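Long-range contacts in probable leucine/isoleucine/valine-binding protein (Rhodopirellula baltica, PDB 4KV7), which probably binds leucine, isoleucine, valine or a related small ligand as a periplasmic solute-binding protein, though its function has not been established: residues A[132-136]-A[305-309]; A[311-316]-A[336-341]; A[190-194]-A[209-213]. The protein carries 1 engineered substitution. One frame throughout, in Å; residues are numbered along the deposited sequence.

Contact 1 of 3, residues A[132-136]-A[305-309]; sequences INYRA and EGYIV
R135 and E305 form a buried salt bridge across this contact, and both oxygens of the carboxylate are used. The guanidinium comes side-on: NE of R135 gives to OE2 of E305 at 2.8 Å, almost straight (175°). NH1 of R135 gives to OE1 of E305, also at 2.8 Å, the second bond more bent. Each oxygen is met on its syn side, and the two flat groups are nearly coplanar. E305 gets there by an extended chain, with CG anti to the backbone N (chi1 -175°), so that the carboxylate stands well out from its helix. The third nitrogen, NH2 of R135, makes a weak hydrogen bond to S249, F116 adds a cation-pi contact, and the carbonyl of R135 is taken by R123. Two nitrogens on one carboxylate should fix the rotation of both groups.

Y134 does the apolar work. CG2 of I308 sits over the centre of its ring, 3.8 Å from the centroid and 12° off the normal, a CH-pi contact, while CB of Y134 lies 4.4 Å from CG2 of V309. The phenol OH hydrogen-bonds to the carbonyl of V272, so its polar end is also satisfied. This pins the loop that leaves strand 131-132 to helix 301-319, close to the centre of the molecule, in the two-lobed fold of the leucine-binding protein family.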
# COMPACT_ATOMS: atom_id res chain seq x y z
N ILE A 132 -7.98 -9.58 -5.81
CA ILE A 132 -8.22 -9.92 -4.42
C ILE A 132 -7.23 -9.15 -3.57
O ILE A 132 -6.02 -9.19 -3.82
CB ILE A 132 -8.10 -11.43 -4.18
CG1 ILE A 132 -9.11 -12.17 -5.05
CG2 ILE A 132 -8.31 -11.76 -2.71
CD1 ILE A 132 -9.13 -13.67 -4.85
N ASN A 133 -7.75 -8.42 -2.59
CA ASN A 133 -6.97 -7.45 -1.83
C ASN A 133 -6.81 -7.84 -0.37
O ASN A 133 -7.71 -8.43 0.22
CB ASN A 133 -7.66 -6.09 -1.89
CG ASN A 133 -7.91 -5.64 -3.31
OD1 ASN A 133 -6.96 -5.41 -4.07
ND2 ASN A 133 -9.18 -5.49 -3.68
N TYR A 134 -5.66 -7.50 0.20
CA TYR A 134 -5.46 -7.53 1.65
C TYR A 134 -5.92 -6.21 2.30
O TYR A 134 -6.71 -6.21 3.24
CB TYR A 134 -3.99 -7.84 2.03
CG TYR A 134 -3.69 -7.28 3.41
CD1 TYR A 134 -4.25 -7.85 4.54
CD2 TYR A 134 -2.91 -6.14 3.57
CE1 TYR A 134 -4.06 -7.31 5.80
CE2 TYR A 134 -2.70 -5.59 4.82
CZ TYR A 134 -3.28 -6.17 5.93
OH TYR A 134 -3.11 -5.64 7.20
N ARG A 135 -5.38 -5.10 1.82
CA ARG A 135 -5.38 -3.85 2.57
C ARG A 135 -6.67 -3.05 2.50
O ARG A 135 -7.42 -3.11 1.52
CB ARG A 135 -4.23 -2.95 2.13
CG ARG A 135 -4.22 -2.64 0.63
CD ARG A 135 -3.76 -1.22 0.30
NE ARG A 135 -2.34 -1.03 0.61
CZ ARG A 135 -1.74 0.15 0.66
NH1 ARG A 135 -0.45 0.21 0.99
NH2 ARG A 135 -2.40 1.26 0.39
N ALA A 136 -6.89 -2.26 3.54
CA ALA A 136 -7.92 -1.24 3.56
C ALA A 136 -7.71 -0.27 2.40
O ALA A 136 -6.62 -0.18 1.82
CB ALA A 136 -7.88 -0.49 4.88
N GLU A 305 3.68 -5.09 5.01
CA GLU A 305 2.57 -5.40 4.12
C GLU A 305 2.93 -6.53 3.13
O GLU A 305 2.13 -7.43 2.91
CB GLU A 305 2.08 -4.16 3.38
CG GLU A 305 0.84 -4.40 2.53
CD GLU A 305 0.25 -3.13 1.94
OE1 GLU A 305 0.69 -2.01 2.31
OE2 GLU A 305 -0.66 -3.24 1.10
N GLY A 306 4.12 -6.47 2.55
CA GLY A 306 4.54 -7.51 1.62
C GLY A 306 4.60 -8.87 2.29
O GLY A 306 4.18 -9.89 1.73
N TYR A 307 5.11 -8.89 3.52
CA TYR A 307 5.18 -10.11 4.30
C TYR A 307 3.79 -10.69 4.57
O TYR A 307 3.57 -11.89 4.45
CB TYR A 307 5.95 -9.86 5.61
CG TYR A 307 5.97 -11.06 6.52
CD1 TYR A 307 6.87 -12.10 6.31
CD2 TYR A 307 5.09 -11.15 7.59
CE1 TYR A 307 6.88 -13.20 7.15
CE2 TYR A 307 5.10 -12.24 8.43
CZ TYR A 307 5.99 -13.26 8.20
OH TYR A 307 5.96 -14.34 9.06
N ILE A 308 2.84 -9.83 4.94
CA ILE A 308 1.45 -10.24 5.16
C ILE A 308 0.85 -10.84 3.89
O ILE A 308 0.22 -11.90 3.94
CB ILE A 308 0.61 -9.06 5.65
CG1 ILE A 308 1.00 -8.74 7.09
CG2 ILE A 308 -0.89 -9.37 5.53
CD1 ILE A 308 0.52 -7.40 7.61
N VAL A 309 1.06 -10.18 2.76
CA VAL A 309 0.60 -10.71 1.49
C VAL A 309 1.19 -12.10 1.22
O VAL A 309 0.47 -13.03 0.85
CB VAL A 309 0.91 -9.71 0.36
CG1 VAL A 309 0.67 -10.33 -1.00
CG2 VAL A 309 0.06 -8.46 0.53

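Contact 2 of 3, residues A[311-316]-A[336-341]; sequences RILVKA and LGQFDI
Two consecutive helices of the periplasmic-binding-protein fold, 301-319 and 326-335, meet here with the loop that follows: L336, F339 and I341 fold back onto I312 and K315 of the first helix. Positive phi at G337, the first residue to leave helical phi/psi after helix 326-335, lets the chain turn off the helix before F339 comes in.

I312 uses both of its branches. CG2, anti to the backbone N, meets CD1 of L336 at 3.7 Å and looks at CZ of F339 from 4.2 Å. CG1 of I312 touches CD1 of I341 at 3.8 Å, the two side chains crossing at about a right angle. I312 is buried and also touches F113 of strand 112-113 and Y134.

K315 works through its methylenes. Its chain runs past F339 in the opposite direction, with CE 3.8 Å from CD2 of that ring, while CG of K315 rests 3.8 Å from CD2 of L336. CG2 of I341 lies at the edge of the F339 ring, in its plane, as does the carbonyl O of G337.

The polar link lies beside R311, whose NH1 binds E285 and the hydroxyl of Y307. NH2 of R311 donates to a water at 3.1 Å, and that water donates in turn to the carbonyl O of I341 at a short 2.5 Å.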
# COMPACT_ATOMS: atom_id res chain seq x y z
N ARG A 311 2.36 -14.23 3.44
CA ARG A 311 1.79 -15.16 4.41
C ARG A 311 0.40 -15.63 4.01
O ARG A 311 0.09 -16.82 4.11
CB ARG A 311 1.73 -14.52 5.81
CG ARG A 311 3.05 -14.48 6.58
CD ARG A 311 3.44 -15.85 7.10
NE ARG A 311 2.44 -16.36 8.03
CZ ARG A 311 2.41 -16.08 9.33
NH1 ARG A 311 3.34 -15.30 9.87
NH2 ARG A 311 1.45 -16.59 10.09
N ILE A 312 -0.44 -14.71 3.55
CA ILE A 312 -1.79 -15.08 3.13
C ILE A 312 -1.76 -15.98 1.90
O ILE A 312 -2.48 -16.99 1.84
CB ILE A 312 -2.67 -13.85 2.87
CG1 ILE A 312 -2.82 -13.03 4.16
CG2 ILE A 312 -4.03 -14.25 2.33
CD1 ILE A 312 -3.43 -11.67 3.95
N LEU A 313 -0.92 -15.64 0.94
CA LEU A 313 -0.75 -16.45 -0.26
C LEU A 313 -0.33 -17.88 0.09
O LEU A 313 -0.91 -18.85 -0.40
CB LEU A 313 0.29 -15.82 -1.18
CG LEU A 313 0.57 -16.60 -2.46
CD1 LEU A 313 -0.68 -16.68 -3.34
CD2 LEU A 313 1.73 -15.96 -3.20
N VAL A 314 0.68 -18.01 0.96
CA VAL A 314 1.15 -19.33 1.37
C VAL A 314 0.05 -20.11 2.09
O VAL A 314 -0.14 -21.29 1.82
CB VAL A 314 2.44 -19.22 2.22
CG1 VAL A 314 2.75 -20.54 2.91
CG2 VAL A 314 3.61 -18.75 1.36
N LYS A 315 -0.67 -19.45 2.99
CA LYS A 315 -1.80 -20.08 3.66
C LYS A 315 -2.81 -20.62 2.65
O LYS A 315 -3.26 -21.77 2.75
CB LYS A 315 -2.47 -19.09 4.62
CG LYS A 315 -3.63 -19.68 5.43
CD LYS A 315 -4.13 -18.66 6.46
CE LYS A 315 -5.28 -19.20 7.30
NZ LYS A 315 -4.79 -20.19 8.31
N ALA A 316 -3.16 -19.82 1.65
CA ALA A 316 -4.08 -20.27 0.61
C ALA A 316 -3.51 -21.46 -0.16
O ALA A 316 -4.20 -22.45 -0.39
CB ALA A 316 -4.44 -19.13 -0.34
N LEU A 336 -10.56 -18.97 2.06
CA LEU A 336 -9.98 -18.59 3.35
C LEU A 336 -11.06 -18.22 4.38
O LEU A 336 -10.91 -18.49 5.58
CB LEU A 336 -8.98 -17.45 3.20
CG LEU A 336 -7.62 -17.81 2.59
CD1 LEU A 336 -6.88 -16.54 2.19
CD2 LEU A 336 -6.80 -18.63 3.56
N GLY A 337 -12.16 -17.63 3.91
CA GLY A 337 -13.25 -17.26 4.80
C GLY A 337 -12.81 -16.26 5.85
O GLY A 337 -12.02 -15.36 5.58
N GLN A 338 -13.33 -16.41 7.07
CA GLN A 338 -12.84 -15.62 8.18
C GLN A 338 -11.65 -16.34 8.80
O GLN A 338 -11.75 -17.50 9.20
CB GLN A 338 -13.92 -15.37 9.23
CG GLN A 338 -13.44 -14.44 10.33
CD GLN A 338 -14.52 -14.10 11.33
OE1 GLN A 338 -15.58 -13.59 10.98
NE2 GLN A 338 -14.26 -14.40 12.60
N PHE A 339 -10.52 -15.66 8.86
CA PHE A 339 -9.29 -16.31 9.32
C PHE A 339 -8.44 -15.36 10.15
O PHE A 339 -8.63 -14.15 10.15
CB PHE A 339 -8.50 -16.92 8.15
CG PHE A 339 -7.95 -15.91 7.17
CD1 PHE A 339 -8.78 -15.32 6.23
CD2 PHE A 339 -6.61 -15.59 7.18
CE1 PHE A 339 -8.28 -14.40 5.32
CE2 PHE A 339 -6.10 -14.68 6.27
CZ PHE A 339 -6.94 -14.08 5.34
N ASP A 340 -7.50 -15.96 10.88
CA ASP A 340 -6.67 -15.23 11.82
C ASP A 340 -5.22 -15.54 11.48
O ASP A 340 -4.84 -16.70 11.39
CB ASP A 340 -6.99 -15.69 13.24
CG ASP A 340 -6.17 -14.99 14.30
OD1 ASP A 340 -5.66 -13.87 14.04
OD2 ASP A 340 -6.04 -15.56 15.40
N ILE A 341 -4.41 -14.50 11.27
CA ILE A 341 -2.98 -14.71 11.05
C ILE A 341 -2.13 -14.00 12.10
O ILE A 341 -0.94 -13.80 11.91
CB ILE A 341 -2.52 -14.30 9.62
CG1 ILE A 341 -2.87 -12.84 9.32
CG2 ILE A 341 -3.11 -15.22 8.57
CD1 ILE A 341 -2.43 -12.40 7.92
O HOH W 1 0.58 -15.50 12.83

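Contact 3 of 3, residues A[190-194]-A[209-213]; sequences SLPHG and DLLMH
P192 and H213 supply the ring contact. CG of P192 stands over the centre of the imidazole, 3.5 Å from the centroid and 12° off the normal, a CH-pi contact in which the two side chains cross at about a right angle. H213 reaches it because CG is anti to the backbone N (chi1 -157°), which throws the ring from the loop after helix 204-211 across to the proline. At the ring's edge, near its plane, lies the carbonyl O of S190, 3.0 Å from CE1 of H213. With an alanine at H213 the imidazole is gone, which would probably leave one side of P192 uncovered and open a gap beside the carbonyl of S190.

Helix 204-211 belongs to a beta-alpha-beta crossover: edge strand 193-196 runs into it, and the chain goes on to the parallel strand 219-223, passing over strand 159-164, which lies between them in the sheet.

The apolar packing of this unit is carried by L210, whose CD2 touches CB of P192 at 3.8 Å and rests 4.0 Å from N of G194. The strand comes close to the helix at G194, where a CB would stand only 3.5 Å from CG of L210. CA of G194 also faces CB of D209 at 4.3 Å.

Backbone bonds hold the strand from its other side, P192 and G194 pairing with F161. H193 turns away from the helix to stack on F173 and hydrogen-bond T163 through NE2.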
# COMPACT_ATOMS: atom_id res chain seq x y z
N SER A 190 -14.74 23.65 -4.37
CA SER A 190 -14.45 24.45 -3.19
C SER A 190 -13.25 23.92 -2.39
O SER A 190 -12.63 24.67 -1.64
CB SER A 190 -15.68 24.54 -2.28
OG SER A 190 -15.95 23.29 -1.68
N LEU A 191 -12.94 22.64 -2.54
CA LEU A 191 -11.88 22.04 -1.74
C LEU A 191 -10.49 22.54 -2.15
O LEU A 191 -10.21 22.68 -3.34
CB LEU A 191 -11.91 20.51 -1.85
CG LEU A 191 -12.91 19.75 -0.97
CD1 LEU A 191 -14.35 20.10 -1.28
CD2 LEU A 191 -12.69 18.26 -1.13
N PRO A 192 -9.62 22.80 -1.17
CA PRO A 192 -8.23 23.12 -1.53
C PRO A 192 -7.59 21.87 -2.11
O PRO A 192 -7.65 20.81 -1.49
CB PRO A 192 -7.57 23.45 -0.18
CG PRO A 192 -8.70 23.48 0.83
CD PRO A 192 -9.79 22.64 0.28
N HIS A 193 -6.99 21.99 -3.29
CA HIS A 193 -6.47 20.82 -3.97
C HIS A 193 -5.27 21.17 -4.86
O HIS A 193 -5.44 21.60 -6.00
CB HIS A 193 -7.56 20.16 -4.81
CG HIS A 193 -7.22 18.78 -5.27
ND1 HIS A 193 -8.00 18.09 -6.18
CD2 HIS A 193 -6.21 17.95 -4.93
CE1 HIS A 193 -7.47 16.89 -6.39
NE2 HIS A 193 -6.39 16.78 -5.64
N GLY A 194 -4.07 21.00 -4.31
CA GLY A 194 -2.84 21.20 -5.06
C GLY A 194 -2.39 19.87 -5.63
O GLY A 194 -2.54 18.84 -4.98
N ASP A 209 -1.32 26.78 -4.88
CA ASP A 209 -2.77 26.60 -4.85
C ASP A 209 -3.31 26.45 -3.43
O ASP A 209 -4.34 27.03 -3.09
CB ASP A 209 -3.20 25.40 -5.70
CG ASP A 209 -3.17 25.70 -7.19
OD1 ASP A 209 -3.12 26.89 -7.55
OD2 ASP A 209 -3.21 24.75 -7.99
N LEU A 210 -2.61 25.69 -2.59
CA LEU A 210 -3.02 25.57 -1.20
C LEU A 210 -2.88 26.90 -0.47
O LEU A 210 -3.78 27.29 0.29
CB LEU A 210 -2.19 24.50 -0.50
CG LEU A 210 -2.42 23.08 -1.01
CD1 LEU A 210 -1.39 22.16 -0.40
CD2 LEU A 210 -3.84 22.64 -0.67
N LEU A 211 -1.78 27.61 -0.71
CA LEU A 211 -1.49 28.84 0.03
C LEU A 211 -2.45 29.97 -0.28
O LEU A 211 -2.66 30.86 0.56
CB LEU A 211 -0.05 29.28 -0.26
CG LEU A 211 1.01 28.42 0.41
CD1 LEU A 211 2.41 28.86 0.02
CD2 LEU A 211 0.83 28.47 1.91
N MSE A 212 -3.04 29.97 -1.47
CA MSE A 212 -3.95 31.04 -1.86
C MSE A 212 -5.39 30.75 -1.47
O MSE A 212 -6.28 31.56 -1.71
CB MSE A 212 -3.86 31.30 -3.37
CG MSE A 212 -4.53 30.22 -4.19
SE MSE A 212 -4.50 30.57 -6.11
CE MSE A 212 -3.36 32.14 -6.14
N HIS A 213 -5.64 29.58 -0.89
CA HIS A 213 -7.01 29.17 -0.60
C HIS A 213 -7.65 29.99 0.52
O HIS A 213 -6.97 30.41 1.45
CB HIS A 213 -7.07 27.69 -0.23
CG HIS A 213 -8.41 27.07 -0.46
ND1 HIS A 213 -8.79 26.54 -1.67
CD2 HIS A 213 -9.47 26.92 0.37
CE1 HIS A 213 -10.02 26.07 -1.58
NE2 HIS A 213 -10.46 26.29 -0.35

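Overall arrangement
From the N terminus, the chain first passes strand 131-132 and opens contact 1 at 132-136. It then begins the seven-stranded sheet, at whose outer strand 193-196 contact 3 closes a short loop onto helix 204-211, nested wholly inside the long one. Contact 1 closes only when helix 301-319 arrives, tying it to the loop after strand 131-132. Further along that helix contact 2 opens, in series with the other two, and 20 residues later ties it to the loop after helix 326-335. Contacts 1 and 2 form one packed region: CD1 of Y134 lies 3.9 Å from CD1 of I312. Contact 3 sits apart, its centre about 43 Å from that of contact 2.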